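Local coordinates for protein N2152 (PDB 5U22) that probably hydrolyses rare arabinosyl-containing glycans as a rumen fungal family 39 glycoside hydrolase built from a TIM barrel and a beta sandwich, at residues I85-R90 and A97-E102; G276-W281 and G290-S295; Q340-I345 and N360-L365; N389-K394 and V405-T410. All blocks are in the same frame, centred on the assembly; numbering follows the deposited sequence.

Contact 1 of 4, residues I85-R90 and A97-E102; sequences IKVAQR and ARVTIE
Ala88 turns its backbone O to a hydrogen bond from Asn138 ND2 while its methyl group presses on Val99. Asn138 serves both sides of the contact, since the backbone of Val99 is bonded to the backbones of Asn138 and Tyr140. Between helix and strand the touches are purely apolar. The two branches of Val99 share the work. CG1 lies between the backbone N and the carbonyl carbon (chi1 57°) and rests on the helix, with Ala88 CB at 3.7 Å from Val99 CG1. The same methyl also comes within 4.0 Å of Ala88 CA, so it touches the helix backbone as well as its side chain. The other branch, Val99 CG2, anti to the backbone N, touches Val87 CG1 at 4.2 Å, a looser approach. With only a methyl on Ala88, the helix can lie close to the strand: Ala88 CA and Val99 CA are 6.3 Å apart. All three residues are buried. Val99 also touches Ala69 on strand 66-70, and Ala88 touches Phe139 on strand 139-143, so the small patch continues into the neighbouring strands. Helix 84-91 thus packs by its inner side on the outside of the parallel sheet, the crossover of the beta-alpha-beta unit formed by strand 66-70, helix 84-91 and strand 98-102 in this TIM barrel.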
loop_
_atom_site.group_PDB
_atom_site.type_symbol
_atom_site.label_atom_id
_atom_site.label_comp_id
_atom_site.label_asym_id
_atom_site.label_seq_id
_atom_site.Cartn_x
_atom_site.Cartn_y
_atom_site.Cartn_z
ATOM N N ILE A 85 -10.819 -11.870 11.552
ATOM C CA ILE A 85 -10.388 -12.246 12.895
ATOM C C ILE A 85 -9.327 -13.337 12.825
ATOM O O ILE A 85 -8.326 -13.293 13.554
ATOM C CB ILE A 85 -11.594 -12.659 13.762
ATOM C CG1 ILE A 85 -12.455 -11.425 14.052
ATOM C CG2 ILE A 85 -11.105 -13.285 15.066
ATOM C CD1 ILE A 85 -13.684 -11.697 14.888
ATOM N N LYS A 86 -9.518 -14.322 11.940
ATOM C CA LYS A 86 -8.488 -15.330 11.713
ATOM C C LYS A 86 -7.225 -14.713 11.128
ATOM O O LYS A 86 -6.111 -15.123 11.470
ATOM C CB LYS A 86 -9.004 -16.439 10.790
ATOM C CG LYS A 86 -10.181 -17.261 11.334
ATOM C CD LYS A 86 -10.094 -17.480 12.853
ATOM C CE LYS A 86 -9.043 -18.509 13.255
ATOM N NZ LYS A 86 -8.359 -18.133 14.536
ATOM N N VAL A 87 -7.372 -13.733 10.233
ATOM C CA VAL A 87 -6.192 -13.117 9.630
ATOM C C VAL A 87 -5.428 -12.313 10.673
ATOM O O VAL A 87 -4.191 -12.380 10.754
ATOM C CB VAL A 87 -6.603 -12.251 8.425
ATOM C CG1 VAL A 87 -5.425 -11.415 7.931
ATOM C CG2 VAL A 87 -7.132 -13.134 7.307
ATOM N N ALA A 88 -6.156 -11.544 11.497
ATOM C CA ALA A 88 -5.522 -10.795 12.577
ATOM C C ALA A 88 -4.765 -11.719 13.523
ATOM O O ALA A 88 -3.694 -11.357 14.025
ATOM C CB ALA A 88 -6.568 -9.983 13.342
ATOM N N GLN A 89 -5.285 -12.925 13.767
ATOM C CA GLN A 89 -4.540 -13.847 14.623
ATOM C C GLN A 89 -3.237 -14.288 13.964
ATOM O O GLN A 89 -2.197 -14.368 14.628
ATOM C CB GLN A 89 -5.390 -15.065 14.981
ATOM C CG GLN A 89 -4.662 -16.073 15.873
ATOM C CD GLN A 89 -4.225 -15.507 17.231
ATOM O OE1 GLN A 89 -5.014 -14.887 17.949
ATOM N NE2 GLN A 89 -2.962 -15.738 17.590
ATOM N N ARG A 90 -3.270 -14.586 12.662
ATOM C CA ARG A 90 -2.025 -14.925 11.981
ATOM C C ARG A 90 -1.024 -13.785 12.085
ATOM O O ARG A 90 0.170 -14.016 12.303
ATOM C CB ARG A 90 -2.282 -15.267 10.509
ATOM C CG ARG A 90 -3.272 -16.404 10.290
ATOM C CD ARG A 90 -3.164 -16.957 8.870
ATOM N NE ARG A 90 -1.930 -17.722 8.705
ATOM C CZ ARG A 90 -1.486 -18.199 7.545
ATOM N NH1 ARG A 90 -2.168 -17.986 6.423
ATOM N NH2 ARG A 90 -0.353 -18.888 7.507
ATOM N N ALA A 97 2.313 -5.425 12.536
ATOM C CA ALA A 97 1.332 -5.444 11.450
ATOM C C ALA A 97 -0.098 -5.279 11.963
ATOM O O ALA A 97 -0.417 -5.646 13.100
ATOM C CB ALA A 97 1.455 -6.752 10.667
ATOM N N ARG A 98 -0.966 -4.727 11.105
ATOM C CA ARG A 98 -2.391 -4.569 11.392
ATOM C C ARG A 98 -3.204 -4.995 10.183
ATOM O O ARG A 98 -2.666 -5.252 9.105
ATOM C CB ARG A 98 -2.772 -3.119 11.751
ATOM C CG ARG A 98 -2.464 -2.739 13.183
ATOM C CD ARG A 98 -1.176 -1.983 13.258
ATOM N NE ARG A 98 -1.261 -0.678 12.615
ATOM C CZ ARG A 98 -0.424 -0.256 11.671
ATOM N NH1 ARG A 98 0.568 -1.045 11.249
ATOM N NH2 ARG A 98 -0.566 0.962 11.160
ATOM N N VAL A 99 -4.519 -5.065 10.353
ATOM C CA VAL A 99 -5.381 -5.480 9.250
ATOM C C VAL A 99 -6.674 -4.671 9.273
ATOM O O VAL A 99 -7.289 -4.481 10.331
ATOM C CB VAL A 99 -5.659 -6.996 9.277
ATOM C CG1 VAL A 99 -6.285 -7.439 10.613
ATOM C CG2 VAL A 99 -6.526 -7.383 8.097
ATOM N N THR A 100 -7.069 -4.183 8.101
ATOM C CA THR A 100 -8.289 -3.404 7.928
ATOM C C THR A 100 -9.496 -4.337 7.896
ATOM O O THR A 100 -9.480 -5.357 7.201
ATOM C CB THR A 100 -8.212 -2.618 6.617
ATOM O OG1 THR A 100 -7.080 -1.736 6.640
ATOM C CG2 THR A 100 -9.491 -1.820 6.367
ATOM N N ILE A 101 -10.552 -3.974 8.627
ATOM C CA ILE A 101 -11.817 -4.710 8.606
ATOM C C ILE A 101 -12.724 -4.138 7.519
ATOM O O ILE A 101 -13.281 -3.050 7.679
ATOM C CB ILE A 101 -12.520 -4.641 9.962
ATOM C CG1 ILE A 101 -11.638 -5.265 11.040
ATOM C CG2 ILE A 101 -13.879 -5.334 9.879
ATOM C CD1 ILE A 101 -12.036 -4.904 12.459
ATOM N N GLU A 102 -12.942 -4.899 6.450
ATOM C CA GLU A 102 -13.825 -4.464 5.354
ATOM C C GLU A 102 -15.239 -4.963 5.640
ATOM O O GLU A 102 -15.605 -6.091 5.309
ATOM C CB GLU A 102 -13.312 -4.980 4.015
ATOM C CG GLU A 102 -14.061 -4.400 2.792
ATOM C CD GLU A 102 -13.796 -5.188 1.507
ATOM O OE1 GLU A 102 -13.309 -6.334 1.601
ATOM O OE2 GLU A 102 -14.082 -4.663 0.409
#

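Contact 2 of 4, residues G276-W281 and G290-S295; sequences GMITWW and GSLLAS
At the C-terminal end of barrel strand 275-278, where the active-site clefts of TIM-barrel hydrolases lie, Ile278 packs against Gly290 and Leu292 in the long loop that leads to helix 301-310. Ile278 CG2, which stands opposite the backbone N, lies against the peptide of Gly290, 3.5 Å from its O and 3.6 Å from its CA. The other branch runs out to Ile278 CD1, which meets Leu292 CD1 at 3.6 Å, and the two side chains cross at a slant. Gly290 CA comes within 3.9 Å of Ile278 CB. So close an approach is possible because Gly290 has no side chain, and its left-handed backbone (phi 94°) suits that residue. Ile278 and Leu292 both reach Tyr306 on helix 301-310, extending the apolar cluster. Cutting Ile278 back to an alanine would probably leave Leu292 CD1 without its methyl partner and open a gap beside the Gly290 peptide, giving the loop more freedom to shift. A polar link runs alongside: Glu255 bonds by OE2 to Thr279 OG1 and Trp281 N, and by OE1 to Ser291 OG, so one carboxylate ties both segments. The Thr279 side chain lies about 4 Å from a bound BTB molecule, probably from the crystallisation liquor, and Trp280 O is hydrogen-bonded to it. The chemistry implies a division of labour, with apolar packing seating the loop on the strand end while the Glu255 carboxylate, bonded to groups of both segments, probably holds their polar atoms in place.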
loop_
_atom_site.group_PDB
_atom_site.type_symbol
_atom_site.label_atom_id
_atom_site.label_comp_id
_atom_site.label_asym_id
_atom_site.label_seq_id
_atom_site.Cartn_x
_atom_site.Cartn_y
_atom_site.Cartn_z
ATOM N N GLY A 276 -0.891 1.489 2.389
ATOM C CA GLY A 276 -1.371 1.164 1.060
ATOM C C GLY A 276 -1.462 -0.339 0.896
ATOM O O GLY A 276 -0.591 -1.058 1.392
ATOM N N MET A 277 -2.508 -0.831 0.233
ATOM C CA MET A 277 -2.701 -2.260 0.015
ATOM C C MET A 277 -2.822 -2.550 -1.472
ATOM O O MET A 277 -3.583 -1.885 -2.177
ATOM C CB MET A 277 -3.956 -2.776 0.726
ATOM C CG MET A 277 -3.765 -3.107 2.189
ATOM S SD MET A 277 -4.703 -2.072 3.320
ATOM C CE MET A 277 -3.810 -0.593 3.080
ATOM N N ILE A 278 -2.115 -3.586 -1.927
ATOM C CA ILE A 278 -2.250 -4.034 -3.300
ATOM C C ILE A 278 -3.667 -4.566 -3.546
ATOM O O ILE A 278 -4.330 -5.088 -2.638
ATOM C CB ILE A 278 -1.176 -5.096 -3.592
ATOM C CG1 ILE A 278 0.213 -4.483 -3.385
ATOM C CG2 ILE A 278 -1.284 -5.644 -5.020
ATOM C CD1 ILE A 278 1.306 -5.520 -3.376
ATOM N N THR A 279 -4.142 -4.405 -4.784
ATOM C CA THR A 279 -5.431 -4.938 -5.203
ATOM C C THR A 279 -5.498 -6.454 -5.047
ATOM O O THR A 279 -4.499 -7.142 -4.800
ATOM C CB THR A 279 -5.712 -4.597 -6.673
ATOM O OG1 THR A 279 -4.535 -4.860 -7.462
ATOM C CG2 THR A 279 -6.133 -3.143 -6.821
ATOM N N TRP A 280 -6.723 -6.968 -5.200
ATOM C CA TRP A 280 -7.003 -8.401 -5.357
ATOM C C TRP A 280 -7.818 -8.536 -6.635
ATOM O O TRP A 280 -9.042 -8.703 -6.592
ATOM C CB TRP A 280 -7.743 -8.952 -4.153
ATOM C CG TRP A 280 -8.071 -10.421 -4.253
ATOM C CD1 TRP A 280 -7.261 -11.423 -4.712
ATOM C CD2 TRP A 280 -9.307 -11.037 -3.886
ATOM N NE1 TRP A 280 -7.912 -12.629 -4.629
ATOM C CE2 TRP A 280 -9.177 -12.417 -4.139
ATOM C CE3 TRP A 280 -10.515 -10.553 -3.364
ATOM C CZ2 TRP A 280 -10.208 -13.319 -3.886
ATOM C CZ3 TRP A 280 -11.532 -11.447 -3.106
ATOM C CH2 TRP A 280 -11.375 -12.816 -3.366
ATOM N N TRP A 281 -7.146 -8.441 -7.782
ATOM C CA TRP A 281 -7.870 -8.558 -9.043
ATOM C C TRP A 281 -8.173 -9.998 -9.427
ATOM O O TRP A 281 -9.117 -10.228 -10.188
ATOM C CB TRP A 281 -7.091 -7.905 -10.190
ATOM C CG TRP A 281 -7.281 -6.431 -10.292
ATOM C CD1 TRP A 281 -6.316 -5.474 -10.185
ATOM C CD2 TRP A 281 -8.511 -5.739 -10.518
ATOM N NE1 TRP A 281 -6.868 -4.227 -10.344
ATOM C CE2 TRP A 281 -8.215 -4.364 -10.551
ATOM C CE3 TRP A 281 -9.834 -6.150 -10.720
ATOM C CZ2 TRP A 281 -9.191 -3.396 -10.757
ATOM C CZ3 TRP A 281 -10.797 -5.192 -10.928
ATOM C CH2 TRP A 281 -10.474 -3.827 -10.945
ATOM N N GLY A 290 -0.880 -10.016 -2.768
ATOM C CA GLY A 290 -0.970 -8.985 -3.784
ATOM C C GLY A 290 -0.239 -9.396 -5.048
ATOM O O GLY A 290 0.472 -8.592 -5.657
ATOM N N SER A 291 -0.426 -10.656 -5.448
ATOM C CA SER A 291 0.301 -11.261 -6.563
ATOM C C SER A 291 1.808 -11.157 -6.367
ATOM O O SER A 291 2.574 -11.109 -7.328
ATOM C CB SER A 291 -0.121 -10.651 -7.907
ATOM O OG SER A 291 -1.479 -10.962 -8.186
ATOM N N LEU A 292 2.251 -11.109 -5.114
ATOM C CA LEU A 292 3.677 -11.222 -4.848
ATOM C C LEU A 292 4.145 -12.660 -4.927
ATOM O O LEU A 292 5.341 -12.901 -5.149
ATOM C CB LEU A 292 4.031 -10.648 -3.473
ATOM C CG LEU A 292 4.267 -9.136 -3.365
ATOM C CD1 LEU A 292 3.375 -8.343 -4.283
ATOM C CD2 LEU A 292 4.152 -8.650 -1.914
ATOM N N LEU A 293 3.232 -13.608 -4.738
ATOM C CA LEU A 293 3.508 -15.021 -4.922
ATOM C C LEU A 293 3.020 -15.453 -6.296
ATOM O O LEU A 293 1.948 -15.033 -6.755
ATOM C CB LEU A 293 2.822 -15.866 -3.845
ATOM C CG LEU A 293 3.145 -15.521 -2.394
ATOM C CD1 LEU A 293 2.410 -16.476 -1.447
ATOM C CD2 LEU A 293 4.648 -15.585 -2.158
ATOM N N ALA A 294 3.829 -16.281 -6.958
ATOM C CA ALA A 294 3.509 -16.783 -8.282
ATOM C C ALA A 294 2.493 -17.908 -8.222
ATOM O O ALA A 294 1.788 -18.159 -9.210
ATOM C CB ALA A 294 4.790 -17.270 -8.966
ATOM N N SER A 295 2.436 -18.598 -7.086
ATOM C CA SER A 295 1.464 -19.638 -6.805
ATOM C C SER A 295 1.126 -19.523 -5.332
ATOM O O SER A 295 1.616 -18.627 -4.640
ATOM C CB SER A 295 2.021 -21.022 -7.141
ATOM O OG SER A 295 3.025 -21.372 -6.212
#

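Contact 3 of 4, residues Q340-I345 and N360-L365; sequences QYVSFI and NLPSFL
Phe364 lays its ring over the backbone of Gln340, in a loop-to-hairpin contact at one end of the beta sandwich. Its CG sits between the backbone N and the carbonyl carbon (chi1 65°), which places the ring over Gln340. Gln340 CA sits over one face, 3.9 Å from the centroid of the Phe364 ring and 25° off the normal, a CH-pi contact. Phe364 CE1 comes to 3.4 Å from Gln340 C, and its CZ to 3.5 Å from Tyr341 N, which approaches obliquely. On the opposite face lies Pro362 CB, offset toward the rim, so the ring is held between its own loop and the hairpin. The Gln340 side chain runs past the phenylalanine in the contrary sense, bringing OE1 alongside Phe364 CB, its amide tilted 38° from the ring. An alanine replacing Phe364 would probably strip the cover from the Gln340 peptide and leave a gap between it and Pro362. The next shell explains these positions. Gln340 and Tyr341 both face Asp336 in a G1 beta bulge, where strand 330-336 turns back into strand 341-347; the left-handed backbone of Gln340 belongs to this bulge. On the loop side, Leu365 N bonds to Pro362 O at 3.1 Å, closing the 3-10 turn that carries Phe364. Further out, Tyr341 stacks on Tyr419 and its OH is bonded to Thr313 OG1. Val335 on strand 330-336 touches both Val342 and Pro362. These last two also meet directly: Val342 CG2 lies 3.7 Å from Pro362 CG.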
loop_
_atom_site.group_PDB
_atom_site.type_symbol
_atom_site.label_atom_id
_atom_site.label_comp_id
_atom_site.label_asym_id
_atom_site.label_seq_id
_atom_site.Cartn_x
_atom_site.Cartn_y
_atom_site.Cartn_z
ATOM N N GLN A 340 24.400 1.793 8.958
ATOM C CA GLN A 340 25.380 2.403 8.059
ATOM C C GLN A 340 25.188 1.944 6.612
ATOM O O GLN A 340 26.094 1.409 5.973
ATOM C CB GLN A 340 26.805 2.155 8.561
ATOM C CG GLN A 340 27.033 2.844 9.919
ATOM C CD GLN A 340 28.488 2.910 10.338
ATOM O OE1 GLN A 340 29.004 3.986 10.669
ATOM N NE2 GLN A 340 29.151 1.764 10.344
ATOM N N TYR A 341 23.990 2.212 6.084
ATOM C CA TYR A 341 23.738 1.965 4.671
ATOM C C TYR A 341 22.722 2.963 4.139
ATOM O O TYR A 341 22.000 3.617 4.896
ATOM C CB TYR A 341 23.262 0.527 4.410
ATOM C CG TYR A 341 21.820 0.235 4.796
ATOM C CD1 TYR A 341 21.500 -0.188 6.074
ATOM C CD2 TYR A 341 20.788 0.352 3.864
ATOM C CE1 TYR A 341 20.192 -0.470 6.428
ATOM C CE2 TYR A 341 19.465 0.083 4.213
ATOM C CZ TYR A 341 19.176 -0.331 5.497
ATOM O OH TYR A 341 17.864 -0.604 5.847
ATOM N N VAL A 342 22.714 3.083 2.813
ATOM C CA VAL A 342 21.673 3.754 2.044
ATOM C C VAL A 342 21.077 2.731 1.081
ATOM O O VAL A 342 21.809 1.947 0.466
ATOM C CB VAL A 342 22.236 4.952 1.256
ATOM C CG1 VAL A 342 21.134 5.633 0.436
ATOM C CG2 VAL A 342 22.945 5.918 2.189
ATOM N N SER A 343 19.757 2.751 0.929
ATOM C CA SER A 343 19.081 1.848 0.006
ATOM C C SER A 343 18.138 2.647 -0.881
ATOM O O SER A 343 17.363 3.463 -0.385
ATOM C CB SER A 343 18.296 0.770 0.755
ATOM O OG SER A 343 17.642 -0.100 -0.163
ATOM N N PHE A 344 18.184 2.382 -2.181
ATOM C CA PHE A 344 17.347 3.058 -3.169
ATOM C C PHE A 344 16.727 1.984 -4.050
ATOM O O PHE A 344 17.456 1.251 -4.727
ATOM C CB PHE A 344 18.178 4.037 -4.006
ATOM C CG PHE A 344 17.382 4.783 -5.049
ATOM C CD1 PHE A 344 16.028 5.027 -4.863
ATOM C CD2 PHE A 344 17.988 5.247 -6.207
ATOM C CE1 PHE A 344 15.286 5.709 -5.822
ATOM C CE2 PHE A 344 17.250 5.943 -7.168
ATOM C CZ PHE A 344 15.898 6.168 -6.964
ATOM N N ILE A 345 15.398 1.860 -4.018
ATOM C CA ILE A 345 14.688 0.906 -4.872
ATOM C C ILE A 345 13.825 1.677 -5.854
ATOM O O ILE A 345 13.210 2.688 -5.493
ATOM C CB ILE A 345 13.842 -0.096 -4.056
ATOM C CG1 ILE A 345 12.741 0.615 -3.261
ATOM C CG2 ILE A 345 14.723 -0.872 -3.100
ATOM C CD1 ILE A 345 11.889 -0.356 -2.420
ATOM N N ASN A 360 24.380 14.762 -0.974
ATOM C CA ASN A 360 24.465 14.822 0.485
ATOM C C ASN A 360 24.612 13.432 1.098
ATOM O O ASN A 360 23.988 13.105 2.110
ATOM C CB ASN A 360 23.261 15.553 1.065
ATOM C CG ASN A 360 23.203 16.990 0.616
ATOM O OD1 ASN A 360 24.207 17.691 0.657
ATOM N ND2 ASN A 360 22.041 17.429 0.150
ATOM N N LEU A 361 25.457 12.609 0.485
ATOM C CA LEU A 361 25.703 11.259 0.977
ATOM C C LEU A 361 26.118 11.296 2.444
ATOM O O LEU A 361 26.789 12.239 2.884
ATOM C CB LEU A 361 26.782 10.565 0.138
ATOM C CG LEU A 361 26.303 9.924 -1.162
ATOM C CD1 LEU A 361 27.483 9.515 -2.023
ATOM C CD2 LEU A 361 25.403 8.715 -0.893
ATOM N N PRO A 362 25.717 10.301 3.229
ATOM C CA PRO A 362 26.099 10.273 4.642
ATOM C C PRO A 362 27.606 10.356 4.830
ATOM O O PRO A 362 28.384 9.706 4.128
ATOM C CB PRO A 362 25.555 8.930 5.122
ATOM C CG PRO A 362 24.398 8.661 4.226
ATOM C CD PRO A 362 24.827 9.180 2.874
ATOM N N SER A 363 28.003 11.160 5.810
ATOM C CA SER A 363 29.408 11.268 6.149
ATOM C C SER A 363 29.957 9.962 6.687
ATOM O O SER A 363 31.179 9.760 6.641
ATOM C CB SER A 363 29.610 12.393 7.157
ATOM O OG SER A 363 28.879 12.134 8.337
ATOM N N PHE A 364 29.092 9.051 7.169
ATOM C CA PHE A 364 29.625 7.779 7.649
ATOM C C PHE A 364 30.256 6.965 6.525
ATOM O O PHE A 364 31.038 6.055 6.806
ATOM C CB PHE A 364 28.559 6.956 8.418
ATOM C CG PHE A 364 27.375 6.477 7.601
ATOM C CD1 PHE A 364 27.507 5.491 6.622
ATOM C CD2 PHE A 364 26.100 6.939 7.901
ATOM C CE1 PHE A 364 26.401 5.045 5.904
ATOM C CE2 PHE A 364 24.988 6.490 7.198
ATOM C CZ PHE A 364 25.136 5.553 6.197
ATOM N N LEU A 365 29.958 7.288 5.267
ATOM C CA LEU A 365 30.605 6.611 4.152
ATOM C C LEU A 365 32.020 7.117 3.898
ATOM O O LEU A 365 32.756 6.478 3.143
ATOM C CB LEU A 365 29.769 6.773 2.879
ATOM C CG LEU A 365 28.365 6.160 2.899
ATOM C CD1 LEU A 365 27.550 6.577 1.671
ATOM C CD2 LEU A 365 28.441 4.646 2.979
#

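Contact 4 of 4, residues N389-K394 and V405-T410; sequences NTIFEK and VDLSGT
Phe392 reaches toward Val405 and Asp406 between facing layers of the beta sandwich, where strands 389-394 and 405-408 pass each other; the axes of these short strand segments come within 9.3 Å, their directions 144° apart. Phe392 CB points toward the partner strand but is still 7.3 Å from Asp406 O. Chi1 of 67° sets CG between the backbone N and the carbonyl carbon, and from there the ring extends across the gap. Phe392 CD2 remains 4.9 Å from Asp406 O. One atom farther, Phe392 CE2 closes on Asp406 O at 3.6 Å. The oxygen lies at the ring edge, near its plane, a placing that probably lets the slightly positive C-H rim meet the carbonyl oxygen favourably. The tip, Phe392 CZ, is shared between that oxygen and Val405 CG1, which stands obliquely to the ring at 4.1 Å from CZ. The neighbouring Ile391 points the same way. This departure from strand alternation comes from a classic beta bulge, in which Ile391 and Phe392 both face Val373 on strand 368-376 and both have backbone bonds to it. Val373 in turn touches Phe392, Val405 and Leu407, forming a common floor for the contact. Strand 405-408 pairs with strand 353-359 through the backbones of Val405 and Ala356. The solvent-exposed Ile391 ends its extended side chain with CD1 4.2 Å from Leu407 CD2.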
loop_
_atom_site.group_PDB
_atom_site.type_symbol
_atom_site.label_atom_id
_atom_site.label_comp_id
_atom_site.label_asym_id
_atom_site.label_seq_id
_atom_site.Cartn_x
_atom_site.Cartn_y
_atom_site.Cartn_z
ATOM N N ASN A 389 19.359 -10.654 -9.194
ATOM C CA ASN A 389 20.683 -10.826 -9.768
ATOM C C ASN A 389 21.505 -9.583 -9.476
ATOM O O ASN A 389 20.987 -8.466 -9.515
ATOM C CB ASN A 389 20.598 -11.050 -11.280
ATOM C CG ASN A 389 19.465 -11.984 -11.659
ATOM O OD1 ASN A 389 18.466 -11.568 -12.251
ATOM N ND2 ASN A 389 19.607 -13.249 -11.299
ATOM N N THR A 390 22.785 -9.772 -9.189
ATOM C CA THR A 390 23.674 -8.642 -8.989
ATOM C C THR A 390 24.199 -8.183 -10.348
ATOM O O THR A 390 24.901 -8.932 -11.032
ATOM C CB THR A 390 24.805 -9.018 -8.041
ATOM O OG1 THR A 390 24.233 -9.411 -6.791
ATOM C CG2 THR A 390 25.709 -7.809 -7.799
ATOM N N ILE A 391 23.828 -6.967 -10.751
ATOM C CA ILE A 391 24.329 -6.403 -12.006
ATOM C C ILE A 391 25.823 -6.119 -11.902
ATOM O O ILE A 391 26.617 -6.561 -12.739
ATOM C CB ILE A 391 23.548 -5.127 -12.366
ATOM C CG1 ILE A 391 22.044 -5.410 -12.406
ATOM C CG2 ILE A 391 24.040 -4.561 -13.693
ATOM C CD1 ILE A 391 21.218 -4.184 -12.756
ATOM N N PHE A 392 26.224 -5.365 -10.885
ATOM C CA PHE A 392 27.628 -5.108 -10.607
ATOM C C PHE A 392 27.751 -4.617 -9.171
ATOM O O PHE A 392 26.765 -4.226 -8.540
ATOM C CB PHE A 392 28.249 -4.104 -11.593
ATOM C CG PHE A 392 27.715 -2.687 -11.480
ATOM C CD1 PHE A 392 28.278 -1.785 -10.586
ATOM C CD2 PHE A 392 26.718 -2.244 -12.320
ATOM C CE1 PHE A 392 27.815 -0.484 -10.498
ATOM C CE2 PHE A 392 26.243 -0.945 -12.237
ATOM C CZ PHE A 392 26.788 -0.061 -11.326
ATOM N N GLU A 393 28.983 -4.648 -8.670
ATOM C CA GLU A 393 29.288 -4.255 -7.299
ATOM C C GLU A 393 30.703 -3.696 -7.275
ATOM O O GLU A 393 31.638 -4.398 -7.658
ATOM C CB GLU A 393 29.156 -5.471 -6.377
ATOM C CG GLU A 393 29.455 -5.222 -4.937
ATOM C CD GLU A 393 29.004 -6.370 -4.051
ATOM O OE1 GLU A 393 28.647 -7.447 -4.591
ATOM O OE2 GLU A 393 28.992 -6.182 -2.819
ATOM N N LYS A 394 30.868 -2.440 -6.856
ATOM C CA LYS A 394 32.197 -1.842 -6.819
ATOM C C LYS A 394 32.176 -0.627 -5.903
ATOM O O LYS A 394 31.116 -0.165 -5.468
ATOM C CB LYS A 394 32.685 -1.457 -8.222
ATOM C CG LYS A 394 31.917 -0.309 -8.847
ATOM C CD LYS A 394 32.473 0.039 -10.215
ATOM C CE LYS A 394 31.694 1.193 -10.843
ATOM N NZ LYS A 394 32.057 1.400 -12.270
ATOM N N VAL A 405 25.335 6.828 -10.206
ATOM C CA VAL A 405 25.394 5.395 -10.485
ATOM C C VAL A 405 24.602 5.145 -11.766
ATOM O O VAL A 405 23.403 5.448 -11.826
ATOM C CB VAL A 405 24.841 4.580 -9.302
ATOM C CG1 VAL A 405 24.814 3.090 -9.623
ATOM C CG2 VAL A 405 25.673 4.826 -8.045
ATOM N N ASP A 406 25.271 4.623 -12.801
ATOM C CA ASP A 406 24.638 4.375 -14.096
ATOM C C ASP A 406 24.234 2.911 -14.250
ATOM O O ASP A 406 25.006 2.007 -13.916
ATOM C CB ASP A 406 25.575 4.726 -15.255
ATOM C CG ASP A 406 26.080 6.145 -15.196
ATOM O OD1 ASP A 406 25.303 7.043 -14.846
ATOM O OD2 ASP A 406 27.270 6.359 -15.503
ATOM N N LEU A 407 23.035 2.684 -14.791
ATOM C CA LEU A 407 22.569 1.354 -15.169
ATOM C C LEU A 407 22.238 1.352 -16.653
ATOM O O LEU A 407 21.468 2.201 -17.114
ATOM C CB LEU A 407 21.332 0.928 -14.380
ATOM C CG LEU A 407 21.465 0.526 -12.914
ATOM C CD1 LEU A 407 21.794 1.730 -12.047
ATOM C CD2 LEU A 407 20.148 -0.114 -12.472
ATOM N N SER A 408 22.794 0.389 -17.387
ATOM C CA SER A 408 22.533 0.237 -18.812
ATOM C C SER A 408 21.494 -0.851 -19.066
ATOM O O SER A 408 21.278 -1.745 -18.244
ATOM C CB SER A 408 23.823 -0.101 -19.565
ATOM O OG SER A 408 24.586 1.067 -19.767
ATOM N N GLY A 409 20.837 -0.748 -20.223
ATOM C CA GLY A 409 19.900 -1.759 -20.675
ATOM C C GLY A 409 18.786 -2.054 -19.693
ATOM O O GLY A 409 18.532 -3.219 -19.377
ATOM N N THR A 410 18.127 -1.010 -19.192
ATOM C CA THR A 410 17.046 -1.160 -18.233
ATOM C C THR A 410 15.715 -1.308 -18.954
ATOM O O THR A 410 15.558 -0.910 -20.109
ATOM C CB THR A 410 16.988 0.035 -17.285
ATOM O OG1 THR A 410 16.964 1.247 -18.053
ATOM C CG2 THR A 410 18.206 0.042 -16.356
#

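Overall arrangement
Contacts 1 and 2 belong to the TIM barrel, contacts 3 and 4 to the beta sandwich, and all four follow in series along the chain. Both barrel contacts reach the same parallel sheet. Their centres are 16 Å apart, and Thr100 OG1 touches Met277 SD at 4.1 Å, a packing contact. Contact 2 is the one beside the bound BTB, at the strand end where the cleft of such barrels lies. Contacts 3 and 4 share the curled mixed sheet, 18 Å between centres, with nearest atoms about 8 Å apart. Contact 2 approaches contact 3 to about 11 Å between nearest atoms, whereas contacts 1 and 4, with centres 39 Å apart, lie on opposite sides of the chain's centre.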